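Local structure of SufC protein (Thermus thermophilus, 2D2E) at residues K150-I154 with K180-R184; Q210-V216 with T225-A231. The protein probably binds and hydrolyses ATP as the cytoplasmic ABC-type ATPase of the Suf iron-sulfur cluster assembly system. All coordinates share one frame; numbering follows the deposited sequence.

Overall arrangement
Along the chain from the N terminus, the strand 31-35 and the P-loop residues that bind ADP come well before either contact. Contact 1 closes first: helix 148-160 leads through strand 164-168 into helix 176-189, and residues 150-154 and 180-184 then lie side by side. After strand 195-199, contact 2 closes a much shorter loop, the hairpin of strands 213-218 and 221-226 with the start of helix 228-237. The two follow in series, neither enclosing nor crossing the other. The centres of contacts 1 and 2 are about 21 Å apart, and the nearest atoms of contacts 1 and 2 about 7 Å. Contact 1 joins two helices, whereas contact 2 ties one edge of the mixed sheet to the helix that follows it.

Contact 1. Residues K150-I154 with K180-R184; sequences KRNEI and KVVAR
The ammonium nitrogen NZ of K150 is gripped by two carboxylates, in salt bridges to E169 and D171, while lower down the same side chain CD lies 4.1 Å from V182 CG2. A bend at chi2 (-74°) swings CD in against V182, and the extended remainder of the chain then leads NZ away to the acids. The rest of the interface is apolar. Helices 150-154 and 180-184 run nearly parallel, at 4°, with axes 9.3 Å apart, and V181 points between R151 and I154. Its CG1 meets I154 CG1 at 3.8 Å, and both its methyls lie beside R151 CG, the two side chains crossing at about a right angle. Beyond that methylene the arginine turns to W131 and Y135 in cation-pi contacts. I154 reaches over the backbone of the partner helix: its CG1 is 3.7 Å from V181 O, and its CD1 is 3.8 Å from V182 CA. With an alanine here, the loss of CG1, CG2 and CD1 would probably leave a gap above the backbone of V181 and V182 and deprive the V181 CG1 methyl of a neighbour. By sequence, helix 148-160 begins at the end of the probable ABC signature motif, and E169 directly follows strand 164-168, probably the Walker B strand. The chemistry thus splits: aliphatic carbons hold the helices together, while the K150 side chain, about 10 Å from that of the ADP-binding S43, ends in two salt bridges.

Contact 2. Residues Q210-V216 with T225-A231; sequences QPDKVHV and TGGPELA
V214 and G226 form a hydrogen-bonded pair in the antiparallel beta hairpin of strands 213-218 and 221-226, at the edge of the mixed sheet of this ABC ATPase domain: V214 N donates to G226 O at 2.8 Å, and G226 N in return to V214 O. On the face of V214, side chains meet the first turn of helix 228-237. The CG2 branch of V214, anti to the carbonyl carbon, reaches G227 O at 3.5 Å and then A231 CB, while its CG1 faces L230 CD2. L230 CD2 also touches V216 CG2 at 3.9 Å, the two side chains meeting at a slant, so this methyl bridges two valines of one strand. A beta carbon at G226 would come close to L230 CB, so the glycine leaves room for the leucine. At the hairpin's open end P228 CG sits 3.2 Å from P211 O.

The next pair, H215 with T225, is non-hydrogen-bonded, and its side chains lie on the other face. There T225 CG2 approaches H215 ND1 at 3.8 Å, coming at the ring obliquely; the far ring nitrogen, NE2, bonds to H32 on strand 31-35. The K213 chain, CG anti to the backbone N (chi1 -175°) and extended beyond it, crosses T225 at an oblique angle, with K213 CE 3.7 Å from T225 CB. At its end K213 NZ donates to a water that is 3.1 Å from T225 OG1.

Contact 1. Residues K150-I154 with K180-R184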
loop_
_atom_site.group_PDB
_atom_site.type_symbol
_atom_site.label_atom_id
_atom_site.label_comp_id
_atom_site.label_asym_id
_atom_site.label_seq_id
_atom_site.Cartn_x
_atom_site.Cartn_y
_atom_site.Cartn_z
ATOM N N LYS A 150 -1.629 10.219 6.946
ATOM C CA LYS A 150 -0.561 9.492 6.250
ATOM C C LYS A 150 0.623 9.221 7.183
ATOM O O LYS A 150 1.195 8.130 7.155
ATOM C CB LYS A 150 -0.080 10.285 5.028
ATOM C CG LYS A 150 -1.109 10.425 3.884
ATOM C CD LYS A 150 -1.313 9.124 3.082
ATOM C CE LYS A 150 -2.294 9.361 1.927
ATOM N NZ LYS A 150 -2.598 8.147 1.131
ATOM N N ARG A 151 1.008 10.212 7.991
ATOM C CA ARG A 151 2.127 10.024 8.917
ATOM C C ARG A 151 1.858 8.878 9.879
ATOM O O ARG A 151 2.744 8.083 10.169
ATOM C CB ARG A 151 2.394 11.290 9.730
ATOM C CG ARG A 151 3.125 12.379 8.970
ATOM C CD ARG A 151 3.705 13.431 9.922
ATOM N NE ARG A 151 4.762 12.880 10.776
ATOM C CZ ARG A 151 5.540 13.608 11.578
ATOM N NH1 ARG A 151 5.389 14.925 11.644
ATOM N NH2 ARG A 151 6.477 13.023 12.312
ATOM N N ASN A 152 0.629 8.815 10.394
ATOM C CA ASN A 152 0.244 7.763 11.319
ATOM C C ASN A 152 0.301 6.398 10.647
ATOM O O ASN A 152 0.714 5.418 11.258
ATOM C CB ASN A 152 -1.175 8.005 11.845
ATOM C CG ASN A 152 -1.593 6.979 12.881
ATOM O OD1 ASN A 152 -1.619 5.772 12.613
ATOM N ND2 ASN A 152 -1.923 7.455 14.076
ATOM N N GLU A 153 -0.132 6.325 9.391
ATOM C CA GLU A 153 -0.106 5.057 8.670
ATOM C C GLU A 153 1.331 4.603 8.403
ATOM O O GLU A 153 1.620 3.407 8.422
ATOM C CB GLU A 153 -0.852 5.171 7.336
ATOM C CG GLU A 153 -2.327 5.514 7.469
ATOM C CD GLU A 153 -3.058 5.464 6.143
ATOM O OE1 GLU A 153 -2.445 5.803 5.107
ATOM O OE2 GLU A 153 -4.250 5.096 6.141
ATOM N N ILE A 154 2.224 5.555 8.147
ATOM C CA ILE A 154 3.633 5.212 7.866
ATOM C C ILE A 154 4.328 4.712 9.135
ATOM O O ILE A 154 5.192 3.848 9.076
ATOM C CB ILE A 154 4.389 6.406 7.246
ATOM C CG1 ILE A 154 3.901 6.621 5.808
ATOM C CG2 ILE A 154 5.901 6.172 7.283
ATOM C CD1 ILE A 154 4.061 5.364 4.903
ATOM N N LYS A 180 5.982 12.753 0.110
ATOM C CA LYS A 180 7.297 12.530 0.683
ATOM C C LYS A 180 7.251 11.707 1.968
ATOM O O LYS A 180 8.174 10.947 2.238
ATOM C CB LYS A 180 8.028 13.868 0.896
ATOM C CG LYS A 180 8.584 14.412 -0.417
ATOM C CD LYS A 180 9.547 15.569 -0.207
ATOM C CE LYS A 180 10.250 15.917 -1.509
ATOM N NZ LYS A 180 11.092 17.129 -1.364
ATOM N N VAL A 181 6.191 11.864 2.754
ATOM C CA VAL A 181 6.049 11.090 3.987
ATOM C C VAL A 181 5.943 9.608 3.628
ATOM O O VAL A 181 6.566 8.742 4.262
ATOM C CB VAL A 181 4.793 11.498 4.759
ATOM C CG1 VAL A 181 4.396 10.390 5.722
ATOM C CG2 VAL A 181 5.056 12.791 5.525
ATOM N N VAL A 182 5.117 9.301 2.633
ATOM C CA VAL A 182 4.984 7.911 2.233
ATOM C C VAL A 182 6.307 7.394 1.653
ATOM O O VAL A 182 6.709 6.272 1.926
ATOM C CB VAL A 182 3.805 7.751 1.245
ATOM C CG1 VAL A 182 3.713 6.308 0.724
ATOM C CG2 VAL A 182 2.512 8.098 1.975
ATOM N N ALA A 183 6.990 8.199 0.841
ATOM C CA ALA A 183 8.263 7.746 0.273
ATOM C C ALA A 183 9.277 7.454 1.370
ATOM O O ALA A 183 10.029 6.490 1.281
ATOM C CB ALA A 183 8.818 8.797 -0.689
ATOM N N ARG A 184 9.311 8.288 2.403
ATOM C CA ARG A 184 10.270 8.069 3.488
ATOM C C ARG A 184 10.019 6.707 4.103
ATOM O O ARG A 184 10.954 5.939 4.346
ATOM C CB ARG A 184 10.132 9.152 4.558
ATOM C CG ARG A 184 11.051 8.922 5.757
ATOM C CD ARG A 184 11.151 10.163 6.626
ATOM N NE ARG A 184 11.706 11.290 5.880
ATOM C CZ ARG A 184 12.255 12.361 6.446
ATOM N NH1 ARG A 184 12.330 12.459 7.769
ATOM N NH2 ARG A 184 12.733 13.338 5.686
#

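Contact 2. Residues Q210-V216 with T225-A231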
loop_
_atom_site.group_PDB
_atom_site.type_symbol
_atom_site.label_atom_id
_atom_site.label_comp_id
_atom_site.label_asym_id
_atom_site.label_seq_id
_atom_site.Cartn_x
_atom_site.Cartn_y
_atom_site.Cartn_z
ATOM N N GLN A 210 11.834 5.398 -6.155
ATOM C CA GLN A 210 12.188 4.867 -7.462
ATOM C C GLN A 210 11.668 3.420 -7.594
ATOM O O GLN A 210 12.067 2.544 -6.831
ATOM C CB GLN A 210 13.702 4.889 -7.625
ATOM C CG GLN A 210 14.152 4.201 -8.900
ATOM C CD GLN A 210 15.512 4.666 -9.382
ATOM O OE1 GLN A 210 15.998 5.720 -8.970
ATOM N NE2 GLN A 210 16.136 3.914 -10.270
ATOM N N PRO A 211 10.782 3.152 -8.567
ATOM C CA PRO A 211 10.250 1.799 -8.737
ATOM C C PRO A 211 11.136 0.882 -9.588
ATOM O O PRO A 211 11.815 1.341 -10.518
ATOM C CB PRO A 211 8.897 2.041 -9.409
ATOM C CG PRO A 211 9.196 3.230 -10.310
ATOM C CD PRO A 211 10.059 4.130 -9.410
ATOM N N ASP A 212 11.133 -0.396 -9.247
ATOM C CA ASP A 212 11.876 -1.396 -10.006
ATOM C C ASP A 212 11.103 -1.727 -11.274
ATOM O O ASP A 212 11.685 -2.114 -12.294
ATOM C CB ASP A 212 12.051 -2.660 -9.170
ATOM C CG ASP A 212 12.878 -2.407 -7.951
ATOM O OD1 ASP A 212 14.069 -2.030 -8.102
ATOM O OD2 ASP A 212 12.348 -2.557 -6.843
ATOM N N LYS A 213 9.782 -1.561 -11.219
ATOM C CA LYS A 213 8.915 -1.857 -12.365
ATOM C C LYS A 213 7.657 -1.002 -12.255
ATOM O O LYS A 213 7.201 -0.699 -11.146
ATOM C CB LYS A 213 8.532 -3.351 -12.377
ATOM C CG LYS A 213 7.720 -3.798 -13.613
ATOM C CD LYS A 213 7.637 -5.326 -13.645
ATOM C CE LYS A 213 6.862 -5.871 -14.833
ATOM N NZ LYS A 213 6.904 -7.383 -14.814
ATOM N N VAL A 214 7.147 -0.584 -13.407
ATOM C CA VAL A 214 5.924 0.198 -13.511
ATOM C C VAL A 214 4.899 -0.589 -14.326
ATOM O O VAL A 214 5.218 -1.074 -15.420
ATOM C CB VAL A 214 6.187 1.533 -14.233
ATOM C CG1 VAL A 214 4.853 2.267 -14.467
ATOM C CG2 VAL A 214 7.146 2.376 -13.406
ATOM N N HIS A 215 3.689 -0.739 -13.783
ATOM C CA HIS A 215 2.576 -1.429 -14.471
ATOM C C HIS A 215 1.548 -0.343 -14.760
ATOM O O HIS A 215 1.311 0.505 -13.906
ATOM C CB HIS A 215 1.916 -2.451 -13.543
ATOM C CG HIS A 215 2.869 -3.424 -12.933
ATOM N ND1 HIS A 215 3.055 -4.703 -13.422
ATOM C CD2 HIS A 215 3.697 -3.304 -11.867
ATOM C CE1 HIS A 215 3.955 -5.330 -12.684
ATOM N NE2 HIS A 215 4.361 -4.503 -11.734
ATOM N N VAL A 216 0.944 -0.354 -15.953
ATOM C CA VAL A 216 -0.073 0.656 -16.258
ATOM C C VAL A 216 -1.394 -0.041 -16.561
ATOM O O VAL A 216 -1.458 -0.945 -17.415
ATOM C CB VAL A 216 0.298 1.529 -17.464
ATOM C CG1 VAL A 216 -0.735 2.673 -17.590
ATOM C CG2 VAL A 216 1.688 2.098 -17.298
ATOM N N THR A 225 4.028 -2.486 -19.235
ATOM C CA THR A 225 4.937 -2.546 -18.094
ATOM C C THR A 225 6.288 -2.058 -18.571
ATOM O O THR A 225 6.596 -2.112 -19.777
ATOM C CB THR A 225 5.124 -3.958 -17.541
ATOM O OG1 THR A 225 5.792 -4.755 -18.526
ATOM C CG2 THR A 225 3.790 -4.596 -17.181
ATOM N N GLY A 226 7.086 -1.560 -17.640
ATOM C CA GLY A 226 8.415 -1.073 -17.976
ATOM C C GLY A 226 9.166 -0.602 -16.754
ATOM O O GLY A 226 8.747 -0.879 -15.625
ATOM N N GLY A 227 10.289 0.080 -16.968
ATOM C CA GLY A 227 11.036 0.613 -15.842
ATOM C C GLY A 227 10.503 2.003 -15.521
ATOM O O GLY A 227 9.440 2.412 -16.035
ATOM N N PRO A 228 11.208 2.766 -14.674
ATOM C CA PRO A 228 10.811 4.120 -14.281
ATOM C C PRO A 228 10.599 5.045 -15.485
ATOM O O PRO A 228 9.801 5.992 -15.426
ATOM C CB PRO A 228 11.983 4.595 -13.420
ATOM C CG PRO A 228 12.566 3.334 -12.879
ATOM C CD PRO A 228 12.465 2.360 -14.019
ATOM N N GLU A 229 11.324 4.774 -16.574
ATOM C CA GLU A 229 11.212 5.602 -17.765
ATOM C C GLU A 229 9.790 5.610 -18.311
ATOM O O GLU A 229 9.359 6.592 -18.920
ATOM C CB GLU A 229 12.175 5.115 -18.862
ATOM C CG GLU A 229 11.842 3.728 -19.389
ATOM C CD GLU A 229 12.596 2.618 -18.669
ATOM O OE1 GLU A 229 13.050 2.815 -17.523
ATOM O OE2 GLU A 229 12.737 1.525 -19.259
ATOM N N LEU A 230 9.064 4.513 -18.106
ATOM C CA LEU A 230 7.685 4.439 -18.592
ATOM C C LEU A 230 6.818 5.434 -17.836
ATOM O O LEU A 230 5.979 6.107 -18.425
ATOM C CB LEU A 230 7.116 3.030 -18.427
ATOM C CG LEU A 230 5.630 2.835 -18.788
ATOM C CD1 LEU A 230 5.350 3.329 -20.230
ATOM C CD2 LEU A 230 5.260 1.354 -18.626
ATOM N N ALA A 231 7.017 5.547 -16.523
ATOM C CA ALA A 231 6.232 6.513 -15.753
ATOM C C ALA A 231 6.595 7.927 -16.190
ATOM O O ALA A 231 5.744 8.802 -16.263
ATOM C CB ALA A 231 6.509 6.350 -14.251
HETATM O O HOH W 1 5.954 -7.619 -17.410
#